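Local atomic coordinates of autophagy protein 5 (Saccharomyces cerevisiae, PDB entry 2DYO), a protein that takes part in cytoplasm-to-vacuole transport and autophagic vesicle formation, and is required for selective autophagy of the nucleus and of mitochondria. Residues Asn50-Pro53 against Leu54-Lys58; Gly160-Lys163 against Ala164-Leu168; Arg183-Gln186 against Asp187-Ile191. All coordinates share one frame; numbering follows the deposited sequence.

Along the chain the three contacts follow one another, each being the opening of a helix. Interaction 1 starts helix 52-59 in the first ubiquitin-like domain; interactions 2 and 3, at helices 163-166 and 185-195, belong to the alpha-helical bundle region, which also carries K152, the site of conjugation to ATG12, unmodified here. The centres of interactions 1 and 3 lie 24 Å apart, and those of 1 and 2 lie 33 Å apart. Interactions 2 and 3 are closer, 18 Å between centres, and they touch where L168 CD1 meets I191 CG2 at 3.8 Å. Apolar packing therefore ties the two bundle sites together, while interaction 1 touches neither, its nearest atoms about 6 Å from interaction 3.

Interaction 1. Residues Asn50-Pro53 against Leu54-Lys58; sequences NYMP and LIWNK
M52 and W56, one turn apart, lie side by side at the start of helix 52-59, a helix of the UblA ubiquitin-like domain. The methionine chain bends at both chi2 and chi3, which brings its methyl to the NE1-CE2 side of the indole, CE of M52 lying 3.5 Å from W56 NE1. The sulfur sits farther off and oblique to the ring, 5.5 Å from SD to the centroid of the five-membered ring of W56, a Met-aromatic contact made mainly by the methyl. W56 turns CG away from its carbonyl carbon (chi1 -72°), which swings the indole back beside the preceding turn and brings CD1 within 3.1 Å of M52 O. An alanine in place of W56 would probably leave the M52 methyl without its aromatic neighbour and free to turn, and would also strip F26 and L63 of their contact with the indole.

M52 also meets I55, crossing it obliquely, with M52 SD 4.0 Å from I55 CD1. Y51, at the N-cap position, offers the edge of its ring to L54 CD2, while the rest of the phenol packs on strand 37-43 and its OH bonds to the backbone of another protein's chain. The turn itself is held by i to i+4 backbone bonds, the straightest running from W56 N to M52 O (2.8 Å, 176° at the hydrogen). A water also bridges here, accepting from L54 N at 3.1 Å and donating to N50 O at 3.0 Å.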
loop_
_atom_site.group_PDB
_atom_site.type_symbol
_atom_site.label_atom_id
_atom_site.label_comp_id
_atom_site.label_asym_id
_atom_site.label_seq_id
_atom_site.Cartn_x
_atom_site.Cartn_y
_atom_site.Cartn_z
ATOM N N ASN A 50 -4.560 9.832 2.202
ATOM C CA ASN A 50 -5.905 9.858 2.770
ATOM C C ASN A 50 -5.903 10.498 4.163
ATOM O O ASN A 50 -6.962 10.683 4.779
ATOM C CB ASN A 50 -6.471 8.441 2.848
ATOM C CG ASN A 50 -6.856 7.913 1.485
ATOM O OD1 ASN A 50 -7.082 6.718 1.295
ATOM N ND2 ASN A 50 -6.955 8.821 0.524
ATOM N N TYR A 51 -4.716 10.841 4.657
ATOM C CA TYR A 51 -4.610 11.454 5.971
ATOM C C TYR A 51 -4.256 12.941 5.949
ATOM O O TYR A 51 -3.960 13.527 6.990
ATOM C CB TYR A 51 -3.610 10.667 6.830
ATOM C CG TYR A 51 -4.066 9.241 7.026
ATOM C CD1 TYR A 51 -3.870 8.287 6.028
ATOM C CD2 TYR A 51 -4.831 8.883 8.132
ATOM C CE1 TYR A 51 -4.440 7.019 6.121
ATOM C CE2 TYR A 51 -5.405 7.622 8.237
ATOM C CZ TYR A 51 -5.209 6.697 7.222
ATOM O OH TYR A 51 -5.829 5.474 7.294
ATOM N N MET A 52 -4.296 13.557 4.771
ATOM C CA MET A 52 -4.000 14.983 4.672
ATOM C C MET A 52 -5.030 15.830 5.421
ATOM O O MET A 52 -4.674 16.812 6.080
ATOM C CB MET A 52 -3.931 15.422 3.206
ATOM C CG MET A 52 -2.712 14.891 2.479
ATOM S SD MET A 52 -1.203 15.058 3.465
ATOM C CE MET A 52 -1.061 16.837 3.611
ATOM N N PRO A 53 -6.323 15.472 5.323
ATOM C CA PRO A 53 -7.349 16.248 6.031
ATOM C C PRO A 53 -7.065 16.270 7.532
ATOM O O PRO A 53 -7.167 17.312 8.185
ATOM C CB PRO A 53 -8.636 15.496 5.699
ATOM C CG PRO A 53 -8.368 14.990 4.315
ATOM C CD PRO A 53 -6.948 14.469 4.441
ATOM N N LEU A 54 -6.706 15.106 8.066
ATOM C CA LEU A 54 -6.396 14.960 9.484
ATOM C C LEU A 54 -5.187 15.821 9.848
ATOM O O LEU A 54 -5.155 16.457 10.903
ATOM C CB LEU A 54 -6.101 13.490 9.799
ATOM C CG LEU A 54 -5.758 13.130 11.243
ATOM C CD1 LEU A 54 -7.004 13.253 12.104
ATOM C CD2 LEU A 54 -5.216 11.704 11.304
ATOM N N ILE A 55 -4.192 15.832 8.969
ATOM C CA ILE A 55 -2.985 16.614 9.192
ATOM C C ILE A 55 -3.277 18.114 9.154
ATOM O O ILE A 55 -2.953 18.851 10.092
ATOM C CB ILE A 55 -1.913 16.288 8.130
ATOM C CG1 ILE A 55 -1.444 14.838 8.298
ATOM C CG2 ILE A 55 -0.736 17.252 8.253
ATOM C CD1 ILE A 55 -0.389 14.410 7.299
ATOM N N TRP A 56 -3.889 18.567 8.066
ATOM C CA TRP A 56 -4.211 19.976 7.921
ATOM C C TRP A 56 -5.049 20.495 9.087
ATOM O O TRP A 56 -4.741 21.542 9.660
ATOM C CB TRP A 56 -4.944 20.209 6.597
ATOM C CG TRP A 56 -4.054 20.077 5.388
ATOM C CD1 TRP A 56 -4.305 19.348 4.259
ATOM C CD2 TRP A 56 -2.784 20.705 5.184
ATOM N NE1 TRP A 56 -3.270 19.484 3.365
ATOM C CE2 TRP A 56 -2.323 20.313 3.907
ATOM C CE3 TRP A 56 -1.992 21.566 5.954
ATOM C CZ2 TRP A 56 -1.102 20.750 3.385
ATOM C CZ3 TRP A 56 -0.776 22.002 5.433
ATOM C CH2 TRP A 56 -0.346 21.592 4.159
ATOM N N ASN A 57 -6.097 19.761 9.448
ATOM C CA ASN A 57 -6.963 20.177 10.546
ATOM C C ASN A 57 -6.220 20.393 11.860
ATOM O O ASN A 57 -6.653 21.181 12.696
ATOM C CB ASN A 57 -8.076 19.157 10.779
ATOM C CG ASN A 57 -8.953 19.519 11.970
ATOM O OD1 ASN A 57 -9.652 20.534 11.954
ATOM N ND2 ASN A 57 -8.910 18.697 13.011
ATOM N N LYS A 58 -5.101 19.701 12.048
ATOM C CA LYS A 58 -4.350 19.836 13.288
ATOM C C LYS A 58 -3.338 20.973 13.296
ATOM O O LYS A 58 -3.073 21.557 14.347
ATOM C CB LYS A 58 -3.630 18.524 13.626
ATOM C CG LYS A 58 -2.862 18.589 14.940
ATOM C CD LYS A 58 -2.220 17.263 15.310
ATOM C CE LYS A 58 -1.616 17.343 16.704
ATOM N NZ LYS A 58 -1.058 16.048 17.172
HETATM O O HOH W 1 -7.807 12.397 7.073
#

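Interaction 2. Residues Gly160-Lys163 against Ala164-Leu168; sequences GSSK and AIMSL
S167 folds back on K163, its hydroxyl pointing at the main chain and not at the lysine amine. The hydroxyl of S167 lies beside its own backbone N, with chi1 at -64°, and from there OG donates to K163 O at 2.9 Å. It comes in from above the carbonyl plane, 37° out of it. The same oxygen also takes a weak bond from S167 N at 3.1 Å, giving two donors from one residue on a single carbonyl. The extended K163 chain passes the serine at CG, 4.0 Å from S167 OG.

The S162 carbonyl takes one backbone bond and has two apolar carbons beside it. M166 N bonds to S162 O at 3.2 Å, and M166 CG lies 3.1 Å from that same S162 O; beyond CG the methionine chain bends at chi2 and chi3. I165 sets its CG2 branch between its backbone N and carbonyl carbon, which brings this methyl to 3.2 Å from S162 O. The longer CG1 branch of I165 turns away, and the side chain packs on F148 and W151 of helix 142-159; A164 meets C155 of that helix.

Ahead of this turn, a water accepts from A164 N and donates to S161 O at 2.8 Å. S162 stands at the N-cap position, but its hydroxyl makes no capping bond and lies near M166, S162 OG being 3.9 Å from M166 CG. G160, with phi at 92°, is where the chain leaves helix 142-159; a CB there would press on the preceding carbonyl oxygen. The arrangement is a glycine-terminated helix followed by a short helix, with a serine bonded back to the carbonyl four residues earlier, in the helical bundle region.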
loop_
_atom_site.group_PDB
_atom_site.type_symbol
_atom_site.label_atom_id
_atom_site.label_comp_id
_atom_site.label_asym_id
_atom_site.label_seq_id
_atom_site.Cartn_x
_atom_site.Cartn_y
_atom_site.Cartn_z
ATOM N N GLY A 160 -8.720 -8.538 -20.476
ATOM C CA GLY A 160 -8.407 -8.308 -21.874
ATOM C C GLY A 160 -9.097 -7.044 -22.359
ATOM O O GLY A 160 -8.808 -6.542 -23.446
ATOM N N SER A 161 -10.022 -6.533 -21.549
ATOM C CA SER A 161 -10.747 -5.305 -21.869
ATOM C C SER A 161 -11.137 -4.625 -20.563
ATOM O O SER A 161 -11.125 -5.248 -19.500
ATOM C CB SER A 161 -12.014 -5.603 -22.680
ATOM O OG SER A 161 -13.055 -6.083 -21.848
ATOM N N SER A 162 -11.486 -3.347 -20.646
ATOM C CA SER A 162 -11.873 -2.591 -19.462
ATOM C C SER A 162 -13.387 -2.453 -19.384
ATOM O O SER A 162 -13.903 -1.602 -18.662
ATOM C CB SER A 162 -11.235 -1.201 -19.502
ATOM O OG SER A 162 -11.669 -0.489 -20.647
ATOM N N LYS A 163 -14.099 -3.302 -20.114
ATOM C CA LYS A 163 -15.555 -3.242 -20.136
ATOM C C LYS A 163 -16.242 -3.407 -18.782
ATOM O O LYS A 163 -17.167 -2.659 -18.456
ATOM C CB LYS A 163 -16.102 -4.281 -21.117
ATOM C CG LYS A 163 -17.611 -4.224 -21.271
ATOM C CD LYS A 163 -18.076 -4.946 -22.522
ATOM C CE LYS A 163 -19.567 -4.733 -22.743
ATOM N NZ LYS A 163 -20.036 -5.354 -24.011
ATOM N N ALA A 164 -15.796 -4.380 -17.995
ATOM C CA ALA A 164 -16.393 -4.635 -16.690
ATOM C C ALA A 164 -16.410 -3.422 -15.762
ATOM O O ALA A 164 -17.417 -3.155 -15.102
ATOM C CB ALA A 164 -15.674 -5.791 -16.008
ATOM N N ILE A 165 -15.304 -2.688 -15.705
ATOM C CA ILE A 165 -15.235 -1.532 -14.818
ATOM C C ILE A 165 -15.952 -0.308 -15.383
ATOM O O ILE A 165 -16.502 0.495 -14.630
ATOM C CB ILE A 165 -13.759 -1.169 -14.476
ATOM C CG1 ILE A 165 -13.728 -0.137 -13.345
ATOM C CG2 ILE A 165 -13.040 -0.640 -15.706
ATOM C CD1 ILE A 165 -12.320 0.273 -12.926
ATOM N N MET A 166 -15.959 -0.171 -16.703
ATOM C CA MET A 166 -16.623 0.965 -17.339
ATOM C C MET A 166 -18.140 0.836 -17.260
ATOM O O MET A 166 -18.866 1.817 -17.434
ATOM C CB MET A 166 -16.190 1.077 -18.801
ATOM C CG MET A 166 -14.708 1.345 -18.984
ATOM S SD MET A 166 -14.192 2.954 -18.350
ATOM C CE MET A 166 -13.653 2.561 -16.706
ATOM N N SER A 167 -18.613 -0.375 -16.986
ATOM C CA SER A 167 -20.044 -0.640 -16.896
ATOM C C SER A 167 -20.633 -0.379 -15.519
ATOM O O SER A 167 -21.847 -0.450 -15.339
ATOM C CB SER A 167 -20.336 -2.082 -17.312
ATOM O OG SER A 167 -19.992 -2.281 -18.671
ATOM N N LEU A 168 -19.781 -0.093 -14.541
ATOM C CA LEU A 168 -20.272 0.196 -13.198
ATOM C C LEU A 168 -20.991 1.541 -13.262
ATOM O O LEU A 168 -20.647 2.380 -14.090
ATOM C CB LEU A 168 -19.107 0.304 -12.211
ATOM C CG LEU A 168 -18.232 -0.922 -11.947
ATOM C CD1 LEU A 168 -17.113 -0.534 -10.972
ATOM C CD2 LEU A 168 -19.070 -2.041 -11.370
HETATM O O HOH W 2 -13.526 -6.271 -18.514
#

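Interaction 3. Residues Arg183-Gln186 against Asp187-Ile191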
loop_
_atom_site.group_PDB
_atom_site.type_symbol
_atom_site.label_atom_id
_atom_site.label_comp_id
_atom_site.label_asym_id
_atom_site.label_seq_id
_atom_site.Cartn_x
_atom_site.Cartn_y
_atom_site.Cartn_z
ATOM N N ARG A 183 -13.660 1.730 5.317
ATOM C CA ARG A 183 -13.219 0.380 5.667
ATOM C C ARG A 183 -14.396 -0.590 5.605
ATOM O O ARG A 183 -14.510 -1.497 6.427
ATOM C CB ARG A 183 -12.592 0.340 7.068
ATOM C CG ARG A 183 -11.474 1.351 7.290
ATOM C CD ARG A 183 -10.487 1.357 6.131
ATOM N NE ARG A 183 -9.773 0.091 5.992
ATOM C CZ ARG A 183 -8.996 -0.210 4.953
ATOM N NH1 ARG A 183 -8.844 0.664 3.964
ATOM N NH2 ARG A 183 -8.361 -1.377 4.912
ATOM N N ASN A 184 -15.277 -0.382 4.634
ATOM C CA ASN A 184 -16.433 -1.251 4.456
ATOM C C ASN A 184 -15.988 -2.443 3.612
ATOM O O ASN A 184 -16.013 -2.391 2.382
ATOM C CB ASN A 184 -17.564 -0.515 3.733
ATOM C CG ASN A 184 -18.857 -1.315 3.713
ATOM O OD1 ASN A 184 -18.849 -2.517 3.433
ATOM N ND2 ASN A 184 -19.973 -0.652 4.007
ATOM N N PHE A 185 -15.579 -3.509 4.289
ATOM C CA PHE A 185 -15.107 -4.720 3.630
ATOM C C PHE A 185 -16.116 -5.278 2.633
ATOM O O PHE A 185 -15.760 -5.620 1.498
ATOM C CB PHE A 185 -14.789 -5.779 4.688
ATOM C CG PHE A 185 -14.236 -7.055 4.126
ATOM C CD1 PHE A 185 -12.983 -7.079 3.518
ATOM C CD2 PHE A 185 -14.957 -8.241 4.221
ATOM C CE1 PHE A 185 -12.453 -8.269 3.016
ATOM C CE2 PHE A 185 -14.437 -9.437 3.720
ATOM C CZ PHE A 185 -13.183 -9.450 3.118
ATOM N N GLN A 186 -17.376 -5.369 3.052
ATOM C CA GLN A 186 -18.423 -5.907 2.189
ATOM C C GLN A 186 -18.540 -5.170 0.862
ATOM O O GLN A 186 -18.624 -5.792 -0.196
ATOM C CB GLN A 186 -19.778 -5.889 2.909
ATOM C CG GLN A 186 -19.864 -6.795 4.129
ATOM C CD GLN A 186 -18.877 -6.420 5.224
ATOM O OE1 GLN A 186 -18.754 -5.252 5.599
ATOM N NE2 GLN A 186 -18.175 -7.418 5.754
ATOM N N ASP A 187 -18.557 -3.843 0.906
ATOM C CA ASP A 187 -18.665 -3.079 -0.327
ATOM C C ASP A 187 -17.432 -3.288 -1.203
ATOM O O ASP A 187 -17.548 -3.466 -2.413
ATOM C CB ASP A 187 -18.831 -1.591 -0.030
ATOM C CG ASP A 187 -20.197 -1.254 0.547
ATOM O OD1 ASP A 187 -20.434 -0.063 0.826
ATOM O OD2 ASP A 187 -21.027 -2.173 0.720
ATOM N N PHE A 188 -16.251 -3.273 -0.592
ATOM C CA PHE A 188 -15.025 -3.453 -1.365
ATOM C C PHE A 188 -15.016 -4.795 -2.088
ATOM O O PHE A 188 -14.743 -4.862 -3.286
ATOM C CB PHE A 188 -13.790 -3.337 -0.466
ATOM C CG PHE A 188 -12.497 -3.422 -1.224
ATOM C CD1 PHE A 188 -11.953 -4.657 -1.560
ATOM C CD2 PHE A 188 -11.868 -2.266 -1.673
ATOM C CE1 PHE A 188 -10.804 -4.742 -2.340
ATOM C CE2 PHE A 188 -10.716 -2.341 -2.457
ATOM C CZ PHE A 188 -10.185 -3.579 -2.789
ATOM N N ILE A 189 -15.311 -5.864 -1.358
ATOM C CA ILE A 189 -15.345 -7.200 -1.943
ATOM C C ILE A 189 -16.388 -7.277 -3.056
ATOM O O ILE A 189 -16.158 -7.882 -4.105
ATOM C CB ILE A 189 -15.685 -8.261 -0.876
ATOM C CG1 ILE A 189 -14.492 -8.456 0.065
ATOM C CG2 ILE A 189 -16.097 -9.566 -1.545
ATOM C CD1 ILE A 189 -13.246 -9.001 -0.619
ATOM N N GLU A 190 -17.536 -6.655 -2.822
ATOM C CA GLU A 190 -18.618 -6.660 -3.791
ATOM C C GLU A 190 -18.209 -6.073 -5.131
ATOM O O GLU A 190 -18.373 -6.710 -6.173
ATOM C CB GLU A 190 -19.817 -5.880 -3.244
ATOM C CG GLU A 190 -21.056 -5.977 -4.118
ATOM C CD GLU A 190 -22.227 -5.195 -3.554
ATOM O OE1 GLU A 190 -22.323 -3.977 -3.819
ATOM O OE2 GLU A 190 -23.044 -5.803 -2.829
ATOM N N ILE A 191 -17.671 -4.859 -5.111
ATOM C CA ILE A 191 -17.281 -4.213 -6.356
ATOM C C ILE A 191 -16.028 -4.799 -7.006
ATOM O O ILE A 191 -15.998 -4.997 -8.223
ATOM C CB ILE A 191 -17.090 -2.693 -6.159
ATOM C CG1 ILE A 191 -18.355 -2.089 -5.549
ATOM C CG2 ILE A 191 -16.813 -2.021 -7.492
ATOM C CD1 ILE A 191 -19.598 -2.309 -6.383
HETATM O O HOH W 3 -22.562 -2.172 2.898
#
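N184 caps helix 185-195 through D187: this is an Asn N-cap at the start of a helix in the alpha-helical bundle region. N184 OD1 accepts from D187 N at 2.9 Å, the donor standing above the carbonyl plane of the amide, 47° out of it, and not on a lone pair. The asparagine reaches this place with CG anti to its backbone N (chi1 -171°). D187 then lays its carboxylate against the amide, the two planes only 14° apart and stacked, with CG of D187 3.4 Å from CG of N184. N184 ND2 and D187 OD1 do come near each other in this stack, but the angle is too poor for a bond.

The tight side of the turn belongs to F185 and I189. I189 CG1 sits over one face of the phenyl ring, 3.6 Å from its centroid, in a CH-pi contact, and CD1 follows at 3.8 Å from F185 CZ. In the same turn I189 N bonds almost straight to F185 O at 2.9 Å. Residues K8 and Q9 of helix 4-12 also pack on F185, and its ring meets that of W12. F188, buried, leads away from this turn to meet W12, F176 and F276.

Q186 and E190 form the loose, solvent-facing side. They are linked through the backbone, E190 N to Q186 O, while the E190 carboxylate has a long, weak ion pair with K175. The Q186 chain bends at chi2 and brings NE2 to the edge of the F185 ring, in its plane. The capping pair too meets solvent: one water accepts from N184 ND2 at 3.2 Å and donates to D187 OD2 at 2.7 Å.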